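Local coordinates for protein LacI family transcription regulator (Bifidobacterium animalis subsp. lactis, PDB 4O5A) that probably regulates transcription as a dimeric LacI-family DNA-binding protein whose periplasmic-binding-protein-like core would sense a small effector molecule, at residues Asp116-Leu121 and Gly141-Glu146; Leu134-Glu139 and Leu157-Ser162. One frame throughout, in Å; residues are numbered along the deposited sequence.

Contact 1. Residues Asp116-Leu121 and Gly141-Glu146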
loop_
_atom_site.group_PDB
_atom_site.type_symbol
_atom_site.label_atom_id
_atom_site.label_comp_id
_atom_site.label_asym_id
_atom_site.label_seq_id
_atom_site.Cartn_x
_atom_site.Cartn_y
_atom_site.Cartn_z
ATOM N N ASP A 116 6.423 19.815 11.667
ATOM C CA ASP A 116 7.667 19.164 11.265
ATOM C C ASP A 116 7.915 19.328 9.765
ATOM O O ASP A 116 9.051 19.564 9.334
ATOM C CB ASP A 116 7.597 17.672 11.624
ATOM C CG ASP A 116 8.968 17.027 11.770
ATOM O OD1 ASP A 116 9.985 17.673 11.440
ATOM O OD2 ASP A 116 9.024 15.857 12.213
ATOM N N GLU A 117 6.862 19.197 8.961
ATOM C CA GLU A 117 7.030 19.314 7.521
ATOM C C GLU A 117 7.565 20.687 7.118
ATOM O O GLU A 117 8.526 20.778 6.346
ATOM C CB GLU A 117 5.738 19.005 6.753
ATOM C CG GLU A 117 5.880 19.288 5.261
ATOM C CD GLU A 117 4.776 18.678 4.421
ATOM O OE1 GLU A 117 3.812 18.139 5.008
ATOM O OE2 GLU A 117 4.876 18.737 3.170
ATOM N N VAL A 118 6.953 21.743 7.645
ATOM C CA VAL A 118 7.398 23.097 7.326
ATOM C C VAL A 118 8.881 23.273 7.654
ATOM O O VAL A 118 9.643 23.809 6.850
ATOM C CB VAL A 118 6.534 24.160 8.028
ATOM C CG1 VAL A 118 7.102 25.551 7.811
ATOM C CG2 VAL A 118 5.118 24.099 7.497
ATOM N N SER A 119 9.299 22.776 8.814
ATOM C CA SER A 119 10.699 22.876 9.217
ATOM C C SER A 119 11.651 22.177 8.240
ATOM O O SER A 119 12.693 22.720 7.886
ATOM C CB SER A 119 10.883 22.338 10.635
ATOM O OG SER A 119 12.233 22.438 11.034
ATOM N N ILE A 120 11.285 20.983 7.788
ATOM C CA ILE A 120 12.113 20.263 6.827
ATOM C C ILE A 120 12.193 21.018 5.500
ATOM O O ILE A 120 13.268 21.149 4.909
ATOM C CB ILE A 120 11.584 18.834 6.599
ATOM C CG1 ILE A 120 11.708 18.021 7.893
ATOM C CG2 ILE A 120 12.330 18.159 5.453
ATOM C CD1 ILE A 120 10.929 16.716 7.888
ATOM N N LEU A 121 11.051 21.530 5.050
ATOM C CA LEU A 121 10.970 22.262 3.794
ATOM C C LEU A 121 11.816 23.525 3.863
ATOM O O LEU A 121 12.503 23.874 2.905
ATOM C CB LEU A 121 9.517 22.623 3.492
ATOM C CG LEU A 121 8.577 21.465 3.163
ATOM C CD1 LEU A 121 7.168 21.977 2.884
ATOM C CD2 LEU A 121 9.101 20.647 1.990
ATOM N N GLY A 141 -6.024 26.611 4.086
ATOM C CA GLY A 141 -5.116 27.499 4.797
ATOM C C GLY A 141 -3.786 26.857 5.160
ATOM O O GLY A 141 -3.211 27.143 6.214
ATOM N N ASP A 142 -3.298 25.986 4.281
ATOM C CA ASP A 142 -2.064 25.241 4.525
ATOM C C ASP A 142 -0.873 26.191 4.668
ATOM O O ASP A 142 -0.662 27.056 3.815
ATOM C CB ASP A 142 -1.828 24.254 3.375
ATOM C CG ASP A 142 -0.883 23.128 3.748
ATOM O OD1 ASP A 142 0.244 23.413 4.207
ATOM O OD2 ASP A 142 -1.273 21.951 3.581
ATOM N N PRO A 143 -0.096 26.044 5.757
ATOM C CA PRO A 143 1.066 26.916 5.987
ATOM C C PRO A 143 2.167 26.732 4.941
ATOM O O PRO A 143 3.126 27.502 4.924
ATOM C CB PRO A 143 1.572 26.474 7.366
ATOM C CG PRO A 143 1.059 25.075 7.535
ATOM C CD PRO A 143 -0.284 25.078 6.854
ATOM N N ARG A 144 2.034 25.727 4.084
ATOM C CA ARG A 144 3.031 25.478 3.049
ATOM C C ARG A 144 2.880 26.410 1.844
ATOM O O ARG A 144 3.869 26.750 1.195
ATOM C CB ARG A 144 2.990 24.018 2.604
ATOM C CG ARG A 144 3.446 23.035 3.671
ATOM C CD ARG A 144 3.269 21.597 3.217
ATOM N NE ARG A 144 1.860 21.230 3.113
ATOM C CZ ARG A 144 1.414 20.129 2.513
ATOM N NH1 ARG A 144 2.269 19.275 1.964
ATOM N NH2 ARG A 144 0.111 19.887 2.465
ATOM N N ILE A 145 1.649 26.825 1.549
ATOM C CA ILE A 145 1.411 27.737 0.437
ATOM C C ILE A 145 2.156 29.044 0.680
ATOM O O ILE A 145 2.873 29.527 -0.193
ATOM C CB ILE A 145 -0.094 28.026 0.231
ATOM C CG1 ILE A 145 -0.878 26.722 0.081
ATOM C CG2 ILE A 145 -0.312 28.937 -0.974
ATOM C CD1 ILE A 145 -0.383 25.833 -1.045
ATOM N N GLU A 146 2.001 29.596 1.880
ATOM C CA GLU A 146 2.673 30.837 2.251
ATOM C C GLU A 146 4.192 30.693 2.200
ATOM O O GLU A 146 4.894 31.613 1.782
ATOM C CB GLU A 146 2.233 31.302 3.643
#
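An extended Glu117 side chain, its CG anti to the backbone N (chi1 173°), meets an Arg144 chain that bends at chi3, and the two cross at about a right angle. NH1 of Arg144 donates to OE2 of Glu117 over 2.9 Å, a salt bridge with an N-H...O angle of only 135°. The carboxylate and guanidinium planes stand 63° apart, and OE2 is approached from above its carboxylate plane, while OE1 lies over one guanidinium face. Asp142 approaches differently: it lies at the guanidinium edge, in plane, and is gripped side-on, NE of Arg144 to OD1 of Asp142 at 2.9 Å and NH2 of Arg144 to OD2 of Asp142 at 2.7 Å. At the N-cap of helix 143-149, Asp142 OD1 also accepts from Arg144 N at 2.9 Å, a capping bond. In this three-residue salt-bridge network the two-nitrogen grip probably fixes the guanidinium's rotation, with Leu136 O a further acceptor of NH2. Replacing Arg144 with a leucine would probably leave the Glu117 and Asp142 carboxylates without their shared positive partner. Apolar contacts flank the charges: CD1 of Leu121 touches CD of Arg144 at 3.9 Å, and CG2 of Val118 faces CG of Pro143 at 4.2 Å. Val118 and Leu121 also rest on Leu147 of helix 143-149, and Glu117 and Leu121 reach Val74 of strand 70-76, so helix 116-127 lies against both helix 143-149 and the parallel sheet.

Contact 2. Residues Leu134-Glu139 and Leu157-Ser162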
loop_
_atom_site.group_PDB
_atom_site.type_symbol
_atom_site.label_atom_id
_atom_site.label_comp_id
_atom_site.label_asym_id
_atom_site.label_seq_id
_atom_site.Cartn_x
_atom_site.Cartn_y
_atom_site.Cartn_z
ATOM N N LEU A 134 7.590 18.637 -3.975
ATOM C CA LEU A 134 6.275 18.129 -4.305
ATOM C C LEU A 134 5.405 18.296 -3.062
ATOM O O LEU A 134 5.781 17.838 -1.978
ATOM C CB LEU A 134 6.395 16.647 -4.687
ATOM C CG LEU A 134 5.113 15.891 -5.006
ATOM C CD1 LEU A 134 4.419 16.534 -6.191
ATOM C CD2 LEU A 134 5.426 14.434 -5.295
ATOM N N LEU A 135 4.260 18.968 -3.206
ATOM C CA LEU A 135 3.346 19.191 -2.080
ATOM C C LEU A 135 2.084 18.347 -2.210
ATOM O O LEU A 135 1.315 18.508 -3.163
ATOM C CB LEU A 135 2.945 20.662 -2.000
ATOM C CG LEU A 135 4.076 21.685 -1.986
ATOM C CD1 LEU A 135 3.522 23.107 -1.977
ATOM C CD2 LEU A 135 4.986 21.452 -0.789
ATOM N N LEU A 136 1.864 17.459 -1.248
ATOM C CA LEU A 136 0.668 16.621 -1.256
ATOM C C LEU A 136 -0.258 16.977 -0.103
ATOM O O LEU A 136 0.160 17.613 0.873
ATOM C CB LEU A 136 1.040 15.139 -1.171
ATOM C CG LEU A 136 2.058 14.594 -2.172
ATOM C CD1 LEU A 136 2.354 13.129 -1.867
ATOM C CD2 LEU A 136 1.593 14.764 -3.618
ATOM N N ASN A 137 -1.517 16.562 -0.224
ATOM C CA ASN A 137 -2.483 16.672 0.862
ATOM C C ASN A 137 -2.644 18.093 1.375
ATOM O O ASN A 137 -2.505 18.358 2.570
ATOM C CB ASN A 137 -2.107 15.726 2.002
ATOM C CG ASN A 137 -2.060 14.286 1.557
ATOM O OD1 ASN A 137 -2.875 13.854 0.739
ATOM N ND2 ASN A 137 -1.103 13.533 2.085
ATOM N N LEU A 138 -2.938 19.002 0.456
ATOM C CA LEU A 138 -3.147 20.396 0.800
ATOM C C LEU A 138 -4.385 20.520 1.678
ATOM O O LEU A 138 -5.439 19.951 1.370
ATOM C CB LEU A 138 -3.294 21.245 -0.468
ATOM C CG LEU A 138 -2.005 21.598 -1.220
ATOM C CD1 LEU A 138 -1.071 22.395 -0.327
ATOM C CD2 LEU A 138 -1.276 20.365 -1.771
ATOM N N GLU A 139 -4.248 21.232 2.793
ATOM C CA GLU A 139 -5.388 21.517 3.648
ATOM C C GLU A 139 -5.854 22.924 3.343
ATOM O O GLU A 139 -5.171 23.668 2.639
ATOM C CB GLU A 139 -4.996 21.432 5.122
ATOM C CG GLU A 139 -4.416 20.105 5.561
ATOM C CD GLU A 139 -4.046 20.112 7.033
ATOM O OE1 GLU A 139 -3.977 19.021 7.640
ATOM O OE2 GLU A 139 -3.823 21.215 7.580
ATOM N N LEU A 157 5.295 22.041 -6.932
ATOM C CA LEU A 157 4.070 21.615 -7.581
ATOM C C LEU A 157 3.164 21.002 -6.532
ATOM O O LEU A 157 3.602 20.174 -5.723
ATOM C CB LEU A 157 4.371 20.572 -8.653
ATOM C CG LEU A 157 3.158 19.964 -9.352
ATOM C CD1 LEU A 157 2.611 20.929 -10.385
ATOM C CD2 LEU A 157 3.529 18.637 -9.989
ATOM N N ALA A 158 1.902 21.415 -6.541
ATOM C CA ALA A 158 0.925 20.854 -5.619
ATOM C C ALA A 158 -0.015 19.890 -6.338
ATOM O O ALA A 158 -0.399 20.119 -7.486
ATOM C CB ALA A 158 0.144 21.964 -4.943
ATOM N N LEU A 159 -0.381 18.805 -5.660
ATOM C CA LEU A 159 -1.415 17.916 -6.180
ATOM C C LEU A 159 -2.677 18.132 -5.360
ATOM O O LEU A 159 -2.814 17.598 -4.253
ATOM C CB LEU A 159 -0.975 16.450 -6.118
ATOM C CG LEU A 159 -0.229 15.898 -7.340
ATOM C CD1 LEU A 159 0.978 16.756 -7.716
ATOM C CD2 LEU A 159 0.192 14.453 -7.104
ATOM N N ALA A 160 -3.594 18.930 -5.895
ATOM C CA ALA A 160 -4.794 19.311 -5.155
ATOM C C ALA A 160 -5.853 19.885 -6.086
ATOM O O ALA A 160 -5.619 20.020 -7.286
ATOM C CB ALA A 160 -4.441 20.325 -4.094
ATOM N N ASP A 161 -7.010 20.222 -5.528
ATOM C CA ASP A 161 -7.983 21.028 -6.248
ATOM C C ASP A 161 -7.376 22.425 -6.344
ATOM O O ASP A 161 -6.727 22.885 -5.401
ATOM C CB ASP A 161 -9.312 21.081 -5.492
ATOM C CG ASP A 161 -10.456 21.616 -6.348
ATOM O OD1 ASP A 161 -10.713 22.841 -6.320
ATOM O OD2 ASP A 161 -11.111 20.803 -7.039
ATOM N N SER A 162 -7.572 23.092 -7.479
ATOM C CA SER A 162 -6.986 24.413 -7.718
ATOM C C SER A 162 -7.411 25.460 -6.680
ATOM O O SER A 162 -6.697 26.436 -6.441
ATOM C CB SER A 162 -7.357 24.900 -9.119
ATOM O OG SER A 162 -8.763 24.964 -9.261
HETATM O O HOH W 1 -2.120 15.258 -2.856
HETATM O O HOH W 2 -4.285 17.686 -1.846
#
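Leu136 and Leu159 lie side by side and point the same way, their CD2 atoms 3.8 Å apart. The other branch of Leu159 serves a different neighbour: its CD1 meets CD1 of Leu134, also at 3.8 Å, with the two side chains crossing at a slant. Leu134 can reach across because its CG stands anti to the backbone N (chi1 177°), and the same CD1 makes a looser contact with CD2 of Leu157, its partner in the bridge. Leu135 and Ala158 are paired on the face away from Leu134 and Leu157, where the methyl of Ala158 receives CD2 of Leu138 at 3.8 Å. Ala160 is close to that leucine too, its CB 3.9 Å from Leu138 CB, so one branched side chain lies against two small ones.

The backbone evidence identifies a parallel pairing: Leu135 N donates to Leu157 O in a nearly straight bond (174°), and Leu159 N donates to Leu135 O at 3.0 Å. Strands 132-135 and 156-160 are the two ends of a beta-alpha-beta unit connected through helix 143-149, within a parallel sheet of strand order 2-1-3-4-5-6, consistent with the N-terminal subdomain of the periplasmic-binding-protein-like core of LacI-family regulators. Past Leu135 direct pairing gives way to water: one molecule accepts from Asn137 N and a second from Leu138 N, and both donate to Leu159 O at 2.8 Å. The carbonyl is thus satisfied although the first segment has turned aside at Asn137, whose phi and psi are both positive.

Helices close over the two faces. Leu91 of helix 88-99 touches Leu136 and Leu159, and Met315 of helix 304-320 touches Leu134 and Leu157, whereas Met148 and Ile145 of helix 143-149 meet Leu135 and Leu138 respectively.

In the fold
Contact 2 is the more deeply placed, its centre about 11 Å from the centre of the chain against about 20 Å for contact 1, and seven of its nine touching residues are buried. Contact 1 is only partly buried and relies on charge, with a modest apolar fringe; contact 2 combines main-chain pairing with aliphatic packing. Both belong to the same run of chain: helix 143-149, which supplies one side of contact 1, connects the two strands of contact 2. Their centres are about 12 Å apart, and they meet directly where Arg144 NH2 probably hydrogen-bonds to Leu136 O at 2.8 Å and Ile145 packs on Leu138.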